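Local atomic coordinates of predicted acetyltransferase (Clostridium acetobutylicum, PDB entry 3MGD), a protein that binds acetyl coenzyme A and probably transfers the acetyl group to an acceptor, as a member of the GNAT acetyltransferase family. Residues K10-L15 / E37-F42; V16-R21 / N60-T65; T88-E93 / G100-M105; G104-L109 / Y136-T141. All coordinates share one frame; numbering follows the deposited sequence. Where two conformers were deposited one is given.

The four contacts are arranged around a mixed sheet. Interactions 1 and 2 share helix 12-25, which meets helix 35-47 in the first and strand 61-72 in the second; their centres lie about 11 Å apart and their segments alternate along the chain. Interaction 3 follows both, and its strand 83-92 neighbours strand 61-72 in the sheet, where Thr-65 and Asn-89 connect interactions 2 and 3. Interaction 4 continues along helix 101-115, sharing Gly-104 and Met-105 with interaction 3. Interactions 1 and 4, with centres about 24 Å apart, lie on opposite sides of the chain's centre; acetyl-CoA is held between strand 83-92 and the start of helix 101-115, in interaction 3.

Interaction 1: K10-L15 / E37-F42; sequences KDISLL and ELTRYF
This is a buried, wholly apolar helix-to-helix contact, in which Ile-12 and Leu-15, in the first turns of helix 12-25, receive Phe-42 from helix 35-47. No hydrogen bond passes between the segments. Leu-15 covers one face of the Phe-42 ring: its CB lies 3.9 Å from the ring centroid and 14° off the normal, a CH-pi contact set slightly toward the rim beside CZ and CE1. Leu-15 CD2 lies beyond the ring's rim, 3.9 Å from Phe-42 CD1. The torsions of Leu-15 depart from the usual staggered values (chi1 -94°, chi2 33°), a conformation that lays CD2 beside the ring. Ile-12 meets the base of the aromatic side chain. Its CG2 branch approaches Phe-42 CB at 3.8 Å, and CD1 extends to the backbone C of Phe-42 at 3.9 Å, the two side chains running past each other in opposite senses. In the GNAT fold these two helices follow the first strand and lie together over one side of the sheet. Here Phe-42 also touches Leu-51 and Glu-53 of strand 51-58, so its side chain lies between the two helices and the sheet. At the margin, Thr-39 offers a methyl to Ile-12, CG2 to CG2 at 4.2 Å, because its OG1 is turned back to the carbonyl of Asp-35 in its own helix. The side chain of Phe-42 remains about 11 Å from acetyl-CoA, although its CZ touches the amide of Asn-89, 3.5 Å from ND2.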
# COMPACT_ATOMS: atom_id res chain seq x y z
N LYS A 10 -24.48 2.12 -8.39
CA LYS A 10 -25.07 2.62 -9.65
C LYS A 10 -24.10 3.48 -10.46
O LYS A 10 -24.23 3.61 -11.69
CB LYS A 10 -26.33 3.43 -9.32
CG LYS A 10 -27.13 3.92 -10.50
CD LYS A 10 -28.27 4.81 -10.01
CE LYS A 10 -29.15 5.33 -11.15
NZ LYS A 10 -30.25 6.18 -10.61
N ASP A 11 -23.13 4.08 -9.78
CA ASP A 11 -22.17 5.00 -10.41
C ASP A 11 -20.94 4.32 -11.01
O ASP A 11 -20.08 4.99 -11.57
CB ASP A 11 -21.68 6.03 -9.39
CG ASP A 11 -22.80 6.91 -8.85
OD1 ASP A 11 -23.55 7.49 -9.67
OD2 ASP A 11 -22.93 7.03 -7.61
N ILE A 12 -20.84 3.00 -10.89
CA ILE A 12 -19.59 2.32 -11.28
C ILE A 12 -19.13 2.55 -12.73
O ILE A 12 -17.95 2.78 -12.98
CB ILE A 12 -19.61 0.82 -10.91
CG1 ILE A 12 -19.57 0.67 -9.38
CG2 ILE A 12 -18.41 0.10 -11.51
CD1 ILE A 12 -19.59 -0.77 -8.89
N SER A 13 -20.04 2.48 -13.69
CA SER A 13 -19.58 2.66 -15.08
C SER A 13 -19.01 4.08 -15.29
O SER A 13 -18.10 4.27 -16.09
CB SER A 13 -20.68 2.33 -16.08
OG SER A 13 -21.74 3.26 -15.99
N LEU A 14 -19.52 5.07 -14.56
CA LEU A 14 -18.97 6.43 -14.64
C LEU A 14 -17.57 6.52 -14.00
O LEU A 14 -16.67 7.15 -14.55
CB LEU A 14 -19.89 7.42 -13.93
CG LEU A 14 -21.31 7.57 -14.45
CD1 LEU A 14 -22.12 8.42 -13.48
CD2 LEU A 14 -21.30 8.19 -15.85
N LEU A 15 -17.42 5.91 -12.84
CA LEU A 15 -16.13 5.87 -12.14
C LEU A 15 -15.07 5.19 -12.98
O LEU A 15 -13.90 5.61 -13.00
CB LEU A 15 -16.28 5.11 -10.82
CG LEU A 15 -16.58 5.93 -9.57
CD1 LEU A 15 -17.43 7.15 -9.84
CD2 LEU A 15 -17.17 5.05 -8.47
N GLU A 37 -11.38 -5.42 -15.18
CA GLU A 37 -10.67 -5.34 -13.90
C GLU A 37 -11.05 -4.10 -13.10
O GLU A 37 -11.17 -4.16 -11.88
CB GLU A 37 -9.15 -5.36 -14.14
CG GLU A 37 -8.60 -6.71 -14.63
CD GLU A 37 -8.68 -6.90 -16.14
OE1 GLU A 37 -9.36 -6.11 -16.86
OE2 GLU A 37 -8.05 -7.86 -16.63
N LEU A 38 -11.21 -2.97 -13.79
CA LEU A 38 -11.66 -1.74 -13.13
C LEU A 38 -13.06 -1.95 -12.54
O LEU A 38 -13.31 -1.62 -11.38
CB LEU A 38 -11.67 -0.55 -14.12
CG LEU A 38 -10.34 0.10 -14.49
CD1 LEU A 38 -10.48 1.10 -15.67
CD2 LEU A 38 -9.69 0.76 -13.27
N THR A 39 -13.97 -2.50 -13.33
CA THR A 39 -15.35 -2.71 -12.88
C THR A 39 -15.42 -3.65 -11.69
O THR A 39 -16.19 -3.43 -10.75
CB THR A 39 -16.22 -3.29 -14.00
OG1 THR A 39 -16.16 -2.43 -15.14
CG2 THR A 39 -17.67 -3.45 -13.55
N ARG A 40 -14.62 -4.70 -11.74
CA ARG A 40 -14.54 -5.64 -10.61
C ARG A 40 -13.95 -4.96 -9.37
O ARG A 40 -14.44 -5.18 -8.28
CB ARG A 40 -13.73 -6.87 -11.00
CG ARG A 40 -13.62 -7.94 -9.92
CD ARG A 40 -12.90 -9.16 -10.49
NE ARG A 40 -11.54 -8.81 -10.89
CZ ARG A 40 -10.76 -9.57 -11.66
NH1 ARG A 40 -11.21 -10.73 -12.14
NH2 ARG A 40 -9.52 -9.16 -11.95
N TYR A 41 -12.91 -4.15 -9.54
CA TYR A 41 -12.30 -3.42 -8.42
C TYR A 41 -13.31 -2.52 -7.70
O TYR A 41 -13.39 -2.53 -6.47
CB TYR A 41 -11.11 -2.58 -8.88
CG TYR A 41 -10.51 -1.74 -7.77
CD1 TYR A 41 -9.64 -2.30 -6.84
CD2 TYR A 41 -10.84 -0.40 -7.65
CE1 TYR A 41 -9.11 -1.54 -5.81
CE2 TYR A 41 -10.31 0.38 -6.62
CZ TYR A 41 -9.45 -0.20 -5.71
OH TYR A 41 -8.93 0.56 -4.69
N PHE A 42 -14.06 -1.74 -8.48
CA PHE A 42 -15.05 -0.83 -7.91
C PHE A 42 -16.18 -1.62 -7.26
O PHE A 42 -16.57 -1.35 -6.13
CB PHE A 42 -15.61 0.13 -8.97
CG PHE A 42 -14.69 1.29 -9.28
CD1 PHE A 42 -14.45 2.27 -8.34
CD2 PHE A 42 -14.06 1.39 -10.52
CE1 PHE A 42 -13.61 3.34 -8.62
CE2 PHE A 42 -13.22 2.44 -10.82
CZ PHE A 42 -12.99 3.43 -9.87

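Interaction 2: V16-R21 / N60-T65; sequences VSIRKR and NQIIAT
The guanidinium of Arg-21 is the one flat group that reaches toward strand 61-72, and it does so through water at its edge: a water lying in the guanidinium plane accepts from Arg-21 NH1 at 3.1 Å and donates to the backbone O of Ile-62 at 2.9 Å. Arg-21 was deposited in two conformers, and the bridge, which holds for the one given, is less certain for that reason; a pairing of the same group with Glu-93 is doubtful. Apart from this water bridge the direct contact is carried by Ile-18. Its CG1 branch, nearly extended at chi2 170°, carries CD1 to the strand, where it presses on Ile-62 CD1 at 3.4 Å, closer than ordinary van der Waals contact, and also touches Ile-62 CG2. Ile-18 and Thr-65 meet tip to tip, with Ile-18 CD1 3.7 Å from Thr-65 CG2. The arrangement packs helix 12-25 of the GNAT fold against its central sheet, just beside a classic beta bulge in which Ile-63 and Ala-64 both face Ala-56. Thr-65 turns its other branch, OG1, to the carbonyl of Asn-89 in the adjoining strand 83-92, so this buried hydroxyl is satisfied within the sheet.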
# COMPACT_ATOMS: atom_id res chain seq x y z
N VAL A 16 -15.47 4.11 -13.65
CA VAL A 16 -14.59 3.40 -14.55
C VAL A 16 -14.13 4.31 -15.69
O VAL A 16 -12.93 4.38 -15.98
CB VAL A 16 -15.25 2.12 -15.11
CG1 VAL A 16 -14.42 1.55 -16.25
CG2 VAL A 16 -15.43 1.08 -13.99
N SER A 17 -15.07 4.99 -16.34
CA SER A 17 -14.73 5.89 -17.44
C SER A 17 -13.85 7.04 -16.99
O SER A 17 -12.88 7.40 -17.68
CB SER A 17 -16.00 6.46 -18.10
OG SER A 17 -16.70 5.45 -18.78
N ILE A 18 -14.18 7.63 -15.86
CA ILE A 18 -13.41 8.77 -15.36
C ILE A 18 -12.00 8.34 -14.97
O ILE A 18 -11.05 9.08 -15.22
CB ILE A 18 -14.08 9.43 -14.16
CG1 ILE A 18 -15.48 9.91 -14.55
CG2 ILE A 18 -13.21 10.58 -13.65
CD1 ILE A 18 -16.32 10.37 -13.37
N ARG A 19 -11.86 7.14 -14.39
CA ARG A 19 -10.50 6.67 -14.07
C ARG A 19 -9.66 6.51 -15.34
O ARG A 19 -8.50 6.90 -15.36
CB ARG A 19 -10.49 5.37 -13.24
CG ARG A 19 -9.06 4.86 -12.97
CD ARG A 19 -8.93 3.91 -11.75
NE ARG A 19 -7.57 3.37 -11.71
CZ ARG A 19 -6.51 4.03 -11.25
NH1 ARG A 19 -6.63 5.26 -10.76
NH2 ARG A 19 -5.31 3.46 -11.30
N LYS A 20 -10.21 5.92 -16.39
CA LYS A 20 -9.45 5.82 -17.64
C LYS A 20 -9.07 7.20 -18.17
O LYS A 20 -7.94 7.43 -18.61
CB LYS A 20 -10.22 5.03 -18.70
CG LYS A 20 -10.42 3.55 -18.39
CD LYS A 20 -11.01 2.77 -19.56
CE LYS A 20 -12.42 3.20 -19.87
NZ LYS A 20 -13.10 2.28 -20.88
N ARG A 21 -10.03 8.11 -18.13
CA ARG A 21 -9.82 9.47 -18.60
C ARG A 21 -8.69 10.14 -17.84
O ARG A 21 -7.84 10.82 -18.42
CB ARG A 21 -11.11 10.25 -18.42
CG ARG A 21 -11.17 11.54 -19.18
CD ARG A 21 -12.62 11.95 -19.29
NE ARG A 21 -12.78 13.38 -19.06
CZ ARG A 21 -13.82 13.91 -18.44
NH1 ARG A 21 -14.80 13.13 -17.98
NH2 ARG A 21 -13.87 15.21 -18.27
N ASN A 60 -25.86 17.37 -13.14
CA ASN A 60 -25.60 15.93 -13.16
C ASN A 60 -24.63 15.44 -14.25
O ASN A 60 -24.88 14.44 -14.92
CB ASN A 60 -26.90 15.13 -13.12
CG ASN A 60 -27.49 15.06 -11.72
OD1 ASN A 60 -27.10 15.84 -10.84
ND2 ASN A 60 -28.41 14.14 -11.51
N GLN A 61 -23.54 16.19 -14.42
CA GLN A 61 -22.33 15.69 -15.06
C GLN A 61 -21.23 15.75 -14.01
O GLN A 61 -21.16 16.72 -13.26
CB GLN A 61 -21.96 16.55 -16.27
CG GLN A 61 -22.79 16.26 -17.50
CD GLN A 61 -22.78 14.79 -17.86
OE1 GLN A 61 -23.83 14.14 -17.89
NE2 GLN A 61 -21.59 14.25 -18.12
N ILE A 62 -20.39 14.73 -13.95
CA ILE A 62 -19.31 14.71 -12.95
C ILE A 62 -18.20 15.68 -13.34
O ILE A 62 -17.63 15.60 -14.42
CB ILE A 62 -18.75 13.30 -12.73
CG1 ILE A 62 -19.84 12.38 -12.17
CG2 ILE A 62 -17.59 13.34 -11.75
CD1 ILE A 62 -19.40 10.92 -12.06
N ILE A 63 -17.92 16.62 -12.43
CA ILE A 63 -16.87 17.60 -12.58
C ILE A 63 -15.54 17.12 -11.98
O ILE A 63 -14.47 17.40 -12.52
CB ILE A 63 -17.26 18.90 -11.86
CG1 ILE A 63 -18.52 19.50 -12.49
CG2 ILE A 63 -16.12 19.91 -11.89
CD1 ILE A 63 -18.33 19.89 -13.94
N ALA A 64 -15.62 16.42 -10.84
CA ALA A 64 -14.41 15.94 -10.19
C ALA A 64 -14.68 14.64 -9.42
O ALA A 64 -15.81 14.35 -9.04
CB ALA A 64 -13.84 17.00 -9.26
N THR A 65 -13.63 13.85 -9.23
CA THR A 65 -13.71 12.69 -8.36
C THR A 65 -12.50 12.72 -7.42
O THR A 65 -11.52 13.41 -7.68
CB THR A 65 -13.64 11.38 -9.15
OG1 THR A 65 -12.38 11.30 -9.85
CG2 THR A 65 -14.78 11.28 -10.16
O HOH W 1 -17.43 13.47 -16.33

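Interaction 3: T88-E93 / G100-M105. With ACO (acetyl coenzyme *a), chain C.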
# COMPACT_ATOMS: atom_id res chain seq x y z
N THR A 88 -6.52 8.20 -4.10
CA THR A 88 -6.44 7.77 -5.49
C THR A 88 -7.62 8.32 -6.27
O THR A 88 -8.51 8.95 -5.70
CB THR A 88 -6.41 6.20 -5.54
OG1 THR A 88 -6.05 5.75 -6.84
CG2 THR A 88 -7.77 5.60 -5.12
N ASN A 89 -7.63 8.06 -7.59
CA ASN A 89 -8.76 8.41 -8.43
C ASN A 89 -9.13 9.88 -8.32
O ASN A 89 -10.30 10.23 -8.33
CB ASN A 89 -9.99 7.55 -8.10
CG ASN A 89 -9.77 6.09 -8.42
OD1 ASN A 89 -8.76 5.72 -9.01
ND2 ASN A 89 -10.71 5.25 -8.01
N MSE A 90 -8.13 10.75 -8.20
CA MSE A 90 -8.43 12.16 -8.19
C MSE A 90 -8.37 12.76 -9.59
O MSE A 90 -7.39 12.61 -10.32
CB MSE A 90 -7.53 12.91 -7.21
CG MSE A 90 -7.79 12.45 -5.76
SE MSE A 90 -6.92 13.62 -4.51
CE MSE A 90 -7.94 15.25 -4.85
N TYR A 91 -9.43 13.45 -9.95
CA TYR A 91 -9.53 14.04 -11.28
C TYR A 91 -10.44 15.25 -11.16
O TYR A 91 -11.48 15.19 -10.50
CB TYR A 91 -10.09 13.03 -12.29
CG TYR A 91 -10.16 13.62 -13.69
CD1 TYR A 91 -9.04 13.63 -14.51
CD2 TYR A 91 -11.33 14.18 -14.17
CE1 TYR A 91 -9.10 14.19 -15.81
CE2 TYR A 91 -11.39 14.74 -15.44
CZ TYR A 91 -10.28 14.74 -16.25
OH TYR A 91 -10.38 15.31 -17.52
N THR A 92 -10.00 16.36 -11.74
CA THR A 92 -10.86 17.52 -11.88
C THR A 92 -10.92 17.88 -13.38
O THR A 92 -9.88 17.92 -14.05
CB THR A 92 -10.33 18.74 -11.11
OG1 THR A 92 -10.31 18.47 -9.70
CG2 THR A 92 -11.23 19.98 -11.38
N GLU A 93 -12.12 18.14 -13.89
CA GLU A 93 -12.33 18.59 -15.26
C GLU A 93 -11.38 19.75 -15.54
O GLU A 93 -11.29 20.67 -14.73
CB GLU A 93 -13.79 19.04 -15.44
CG GLU A 93 -14.14 19.49 -16.85
CD GLU A 93 -14.12 18.35 -17.85
OE1 GLU A 93 -14.74 17.30 -17.57
OE2 GLU A 93 -13.50 18.51 -18.92
N GLY A 100 -9.54 25.04 -6.41
CA GLY A 100 -9.48 24.45 -5.09
C GLY A 100 -10.35 23.22 -4.93
O GLY A 100 -10.59 22.75 -3.81
N ILE A 101 -10.83 22.66 -6.04
CA ILE A 101 -11.71 21.50 -5.96
C ILE A 101 -11.01 20.27 -5.40
O ILE A 101 -11.48 19.65 -4.44
CB ILE A 101 -12.37 21.17 -7.30
CG1 ILE A 101 -13.28 22.32 -7.73
CG2 ILE A 101 -13.16 19.87 -7.20
CD1 ILE A 101 -13.92 22.09 -9.09
N ALA A 102 -9.88 19.90 -5.99
CA ALA A 102 -9.10 18.78 -5.48
C ALA A 102 -8.68 19.01 -4.02
O ALA A 102 -8.74 18.09 -3.21
CB ALA A 102 -7.89 18.51 -6.37
N THR A 103 -8.29 20.23 -3.68
CA THR A 103 -7.89 20.54 -2.29
C THR A 103 -9.04 20.33 -1.29
O THR A 103 -8.85 19.75 -0.21
CB THR A 103 -7.32 21.98 -2.17
OG1 THR A 103 -6.12 22.08 -2.95
CG2 THR A 103 -6.99 22.32 -0.72
N GLY A 104 -10.24 20.78 -1.66
CA GLY A 104 -11.42 20.55 -0.84
C GLY A 104 -11.79 19.07 -0.78
O GLY A 104 -12.30 18.59 0.23
N MSE A 105 -11.57 18.34 -1.88
CA MSE A 105 -11.77 16.89 -1.86
C MSE A 105 -10.85 16.22 -0.85
O MSE A 105 -11.26 15.31 -0.13
CB MSE A 105 -11.52 16.28 -3.25
CG MSE A 105 -12.60 16.53 -4.27
SE MSE A 105 -14.27 15.68 -3.75
CE MSE A 105 -14.97 15.24 -5.52
N1A ACO C . -6.00 30.37 -3.64
C2A ACO C . -4.90 30.42 -4.50
N3A ACO C . -4.62 29.32 -5.35
C4A ACO C . -5.48 28.15 -5.31
C5A ACO C . -6.61 28.10 -4.43
C6A ACO C . -6.88 29.18 -3.60
N6A ACO C . -8.02 29.13 -2.71
N7A ACO C . -7.27 26.84 -4.60
C8A ACO C . -6.58 26.13 -5.57
N9A ACO C . -5.44 26.92 -6.00
C1B ACO C . -4.56 26.55 -7.09
C2B ACO C . -3.40 25.84 -6.36
O2B ACO C . -2.65 26.49 -5.38
C3B ACO C . -2.70 25.13 -7.49
O3B ACO C . -1.73 25.83 -8.24
P3B ACO C . -0.17 25.77 -7.90
O7A ACO C . 0.50 27.04 -8.54
O8A ACO C . 0.45 24.49 -8.49
O9A ACO C . 0.04 25.78 -6.40
C4B ACO C . -3.95 24.60 -8.29
O4B ACO C . -4.91 25.71 -8.19
C5B ACO C . -4.51 23.20 -8.14
O5B ACO C . -5.18 23.03 -6.92
P1A ACO C . -6.68 22.52 -6.89
O1A ACO C . -7.64 23.52 -7.56
O2A ACO C . -7.04 22.24 -5.43
O3A ACO C . -6.66 21.16 -7.68
P2A ACO C . -7.52 20.86 -8.99
O4A ACO C . -7.10 21.74 -10.21
O5A ACO C . -8.99 20.93 -8.69
O6A ACO C . -7.27 19.34 -9.32
CBP ACO C . -5.82 17.55 -10.10
CCP ACO C . -5.96 18.84 -9.30
CDP ACO C . -4.46 16.92 -9.85
CEP ACO C . -6.93 16.64 -9.68
CAP ACO C . -5.94 17.90 -11.62
OAP ACO C . -4.91 18.73 -12.05
C9P ACO C . -6.17 16.72 -12.53
O9P ACO C . -7.27 16.18 -12.64
N8P ACO C . -5.03 16.26 -13.29
C7P ACO C . -5.13 15.08 -14.14
C6P ACO C . -5.37 13.84 -13.36
C5P ACO C . -4.40 13.73 -12.20
O5P ACO C . -3.20 13.97 -12.36
N4P ACO C . -4.94 13.41 -10.92
C3P ACO C . -4.09 13.04 -9.81
C2P ACO C . -3.55 11.63 -9.81
S1P ACO C . -2.65 11.20 -8.35
C ACO C . -3.67 10.71 -7.11
O ACO C . -4.88 10.68 -7.30
CH3 ACO C . -3.12 10.47 -5.76
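Met-90 and Ala-102 form the tight part of this contact, where strand 83-92 packs against the first turn of helix 101-115. The Met-90 side chain, a selenomethionine, bends at its end (chi3 66°) to set CE 3.6 Å from Ala-102 CB and close to the carbonyl of the same residue. Further along the strand the fit is looser: Thr-92 OG1 stays 4.0 Å from Ile-101 CG2, no hydrogen bond joins the segments, and the cofactor occupies the cleft between them. That hydroxyl is within hydrogen-bonding reach of the diphosphate oxygens O5A and O6A, its one proton's acceptor unsettled. Ala-102 does both, packing CB on Met-90 and donating N to O5A at 3.0 Å (165°). On the partly exposed side the helix start meets the diphosphate rather than the strand: Gly-100 N donates to O1A of acetyl-CoA at 2.7 Å, and Thr-103 grips O2A twice, by its N and by OG1 at 2.6 Å. Gly-98 and Lys-135 add further hydrogen bonds to the cofactor. The Arg-97 to Ala-102 sequence fits the R-x-x-G-x-G/A signature of GNAT enzymes. Gly-100, with a positive phi of 90°, has no CB to collide with the adenine. On the strand side the pantetheine arm is held by backbone groups: N4P donates to Met-90 O at 2.6 Å, Thr-92 N to O9P at 2.9 Å, and Met-90 N weakly to the acetyl O. Amide donors at a helix start would probably stabilise the phosphate charge, while the strand's backbone bonds hold the arm and probably help place the thioester.

Interaction 4: G104-L109 / Y136-T141; sequences GMLDRL and YGFQDT
Leu-106 of helix 101-115 and Tyr-136, the last residue of helix 129-136, meet through aliphatic-to-aromatic packing. Leu-106 CB sits over one face of the tyrosine ring, 3.9 Å from its centroid and 20° off the normal, a CH-pi contact shifted toward the rim near CZ. Leu-106 CD1 lies nearer the root of the ring, 3.8 Å from Tyr-136 CG, the two side chains lying alongside each other, pointing opposite ways. The other leucine branch, CD2, makes a longer apolar contact with Phe-138 CE1 at 4.3 Å. The polar link lies at the ring's edge: Tyr-136 OH donates to Asp-107 OD1 at 2.7 Å, meeting the oxygen on its anti side with the carboxylate turned 42° from the ring plane. The extended first torsion of Tyr-136, with CG anti to the backbone N (chi1 -161°), carries the ring across to the helix, where this bond probably limits its swing. Beyond the ring, Gly-137 closes the helix in a Schellman motif with a positive phi, and Gln-139 NE2 returns to Gly-137 O at 3.1 Å, from above the carbonyl plane. Residues Gln-139 and Asp-140 then pair antiparallel with a strand of the second subunit, against whose Leu-147 Tyr-136 and Phe-138 also pack. The arrangement is that of the C-terminal half of a GNAT domain, joining helix 101-115, whose start binds the cofactor, to the end of helix 129-136, which supplies Lys-135 to it, and to the subunit interface.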
# COMPACT_ATOMS: atom_id res chain seq x y z
N GLY A 104 -10.24 20.78 -1.66
CA GLY A 104 -11.42 20.55 -0.84
C GLY A 104 -11.79 19.07 -0.78
O GLY A 104 -12.30 18.59 0.23
N MSE A 105 -11.57 18.34 -1.88
CA MSE A 105 -11.77 16.89 -1.86
C MSE A 105 -10.85 16.22 -0.85
O MSE A 105 -11.26 15.31 -0.13
CB MSE A 105 -11.52 16.28 -3.25
CG MSE A 105 -12.60 16.53 -4.27
SE MSE A 105 -14.27 15.68 -3.75
CE MSE A 105 -14.97 15.24 -5.52
N LEU A 106 -9.59 16.65 -0.81
CA LEU A 106 -8.64 16.11 0.17
C LEU A 106 -9.19 16.26 1.59
O LEU A 106 -9.05 15.36 2.40
CB LEU A 106 -7.26 16.77 0.05
CG LEU A 106 -6.43 16.42 -1.19
CD1 LEU A 106 -5.26 17.36 -1.39
CD2 LEU A 106 -5.96 14.98 -1.10
N ASP A 107 -9.84 17.40 1.89
CA ASP A 107 -10.44 17.58 3.21
C ASP A 107 -11.49 16.50 3.48
O ASP A 107 -11.55 15.95 4.58
CB ASP A 107 -11.10 18.96 3.38
CG ASP A 107 -10.09 20.11 3.39
OD1 ASP A 107 -8.92 19.90 3.77
OD2 ASP A 107 -10.49 21.23 3.02
N ARG A 108 -12.32 16.21 2.48
CA ARG A 108 -13.36 15.20 2.65
C ARG A 108 -12.76 13.81 2.84
O ARG A 108 -13.28 13.01 3.61
CB ARG A 108 -14.33 15.18 1.46
CG ARG A 108 -15.10 16.46 1.26
CD ARG A 108 -16.11 16.30 0.13
NE ARG A 108 -16.89 17.52 -0.10
CZ ARG A 108 -18.02 17.83 0.54
NH1 ARG A 108 -18.53 17.01 1.47
NH2 ARG A 108 -18.65 18.96 0.26
N LEU A 109 -11.66 13.53 2.14
CA LEU A 109 -11.02 12.21 2.27
C LEU A 109 -10.36 12.04 3.62
O LEU A 109 -10.42 10.97 4.22
CB LEU A 109 -10.02 11.97 1.13
CG LEU A 109 -10.65 11.94 -0.27
CD1 LEU A 109 -9.57 11.79 -1.32
CD2 LEU A 109 -11.68 10.84 -0.40
N TYR A 136 -0.61 20.74 0.44
CA TYR A 136 -1.50 20.24 1.48
C TYR A 136 -0.78 19.67 2.70
O TYR A 136 -1.38 19.52 3.76
CB TYR A 136 -2.41 19.15 0.89
CG TYR A 136 -3.65 18.86 1.69
CD1 TYR A 136 -4.79 19.65 1.57
CD2 TYR A 136 -3.71 17.76 2.53
CE1 TYR A 136 -5.94 19.37 2.31
CE2 TYR A 136 -4.85 17.47 3.27
CZ TYR A 136 -5.96 18.27 3.15
OH TYR A 136 -7.08 17.97 3.88
N GLY A 137 0.49 19.30 2.55
CA GLY A 137 1.24 18.76 3.67
C GLY A 137 1.77 17.35 3.47
O GLY A 137 2.39 16.80 4.37
N PHE A 138 1.52 16.75 2.32
CA PHE A 138 2.10 15.43 2.10
C PHE A 138 3.62 15.54 2.03
O PHE A 138 4.16 16.52 1.52
CB PHE A 138 1.53 14.78 0.83
CG PHE A 138 0.14 14.24 1.01
CD1 PHE A 138 -0.96 15.09 0.94
CD2 PHE A 138 -0.08 12.89 1.22
CE1 PHE A 138 -2.24 14.60 1.08
CE2 PHE A 138 -1.35 12.39 1.37
CZ PHE A 138 -2.44 13.24 1.31
N GLN A 139 4.31 14.53 2.56
CA GLN A 139 5.76 14.55 2.65
C GLN A 139 6.45 13.52 1.76
O GLN A 139 6.00 12.38 1.67
CB GLN A 139 6.18 14.30 4.10
CG GLN A 139 5.54 15.24 5.08
CD GLN A 139 6.14 16.62 5.00
OE1 GLN A 139 7.35 16.77 5.11
NE2 GLN A 139 5.30 17.63 4.81
N ASP A 140 7.54 13.94 1.12
CA ASP A 140 8.49 13.05 0.44
C ASP A 140 8.77 11.80 1.25
O ASP A 140 8.87 11.86 2.48
CB ASP A 140 9.84 13.76 0.25
CG ASP A 140 9.81 14.82 -0.84
OD1 ASP A 140 8.91 14.77 -1.71
OD2 ASP A 140 10.70 15.70 -0.82
N THR A 141 8.91 10.66 0.57
CA THR A 141 9.18 9.38 1.22
C THR A 141 10.24 8.56 0.49
O THR A 141 9.91 7.63 -0.26
CB THR A 141 7.90 8.50 1.31
OG1 THR A 141 6.81 9.26 1.85
CG2 THR A 141 8.16 7.28 2.19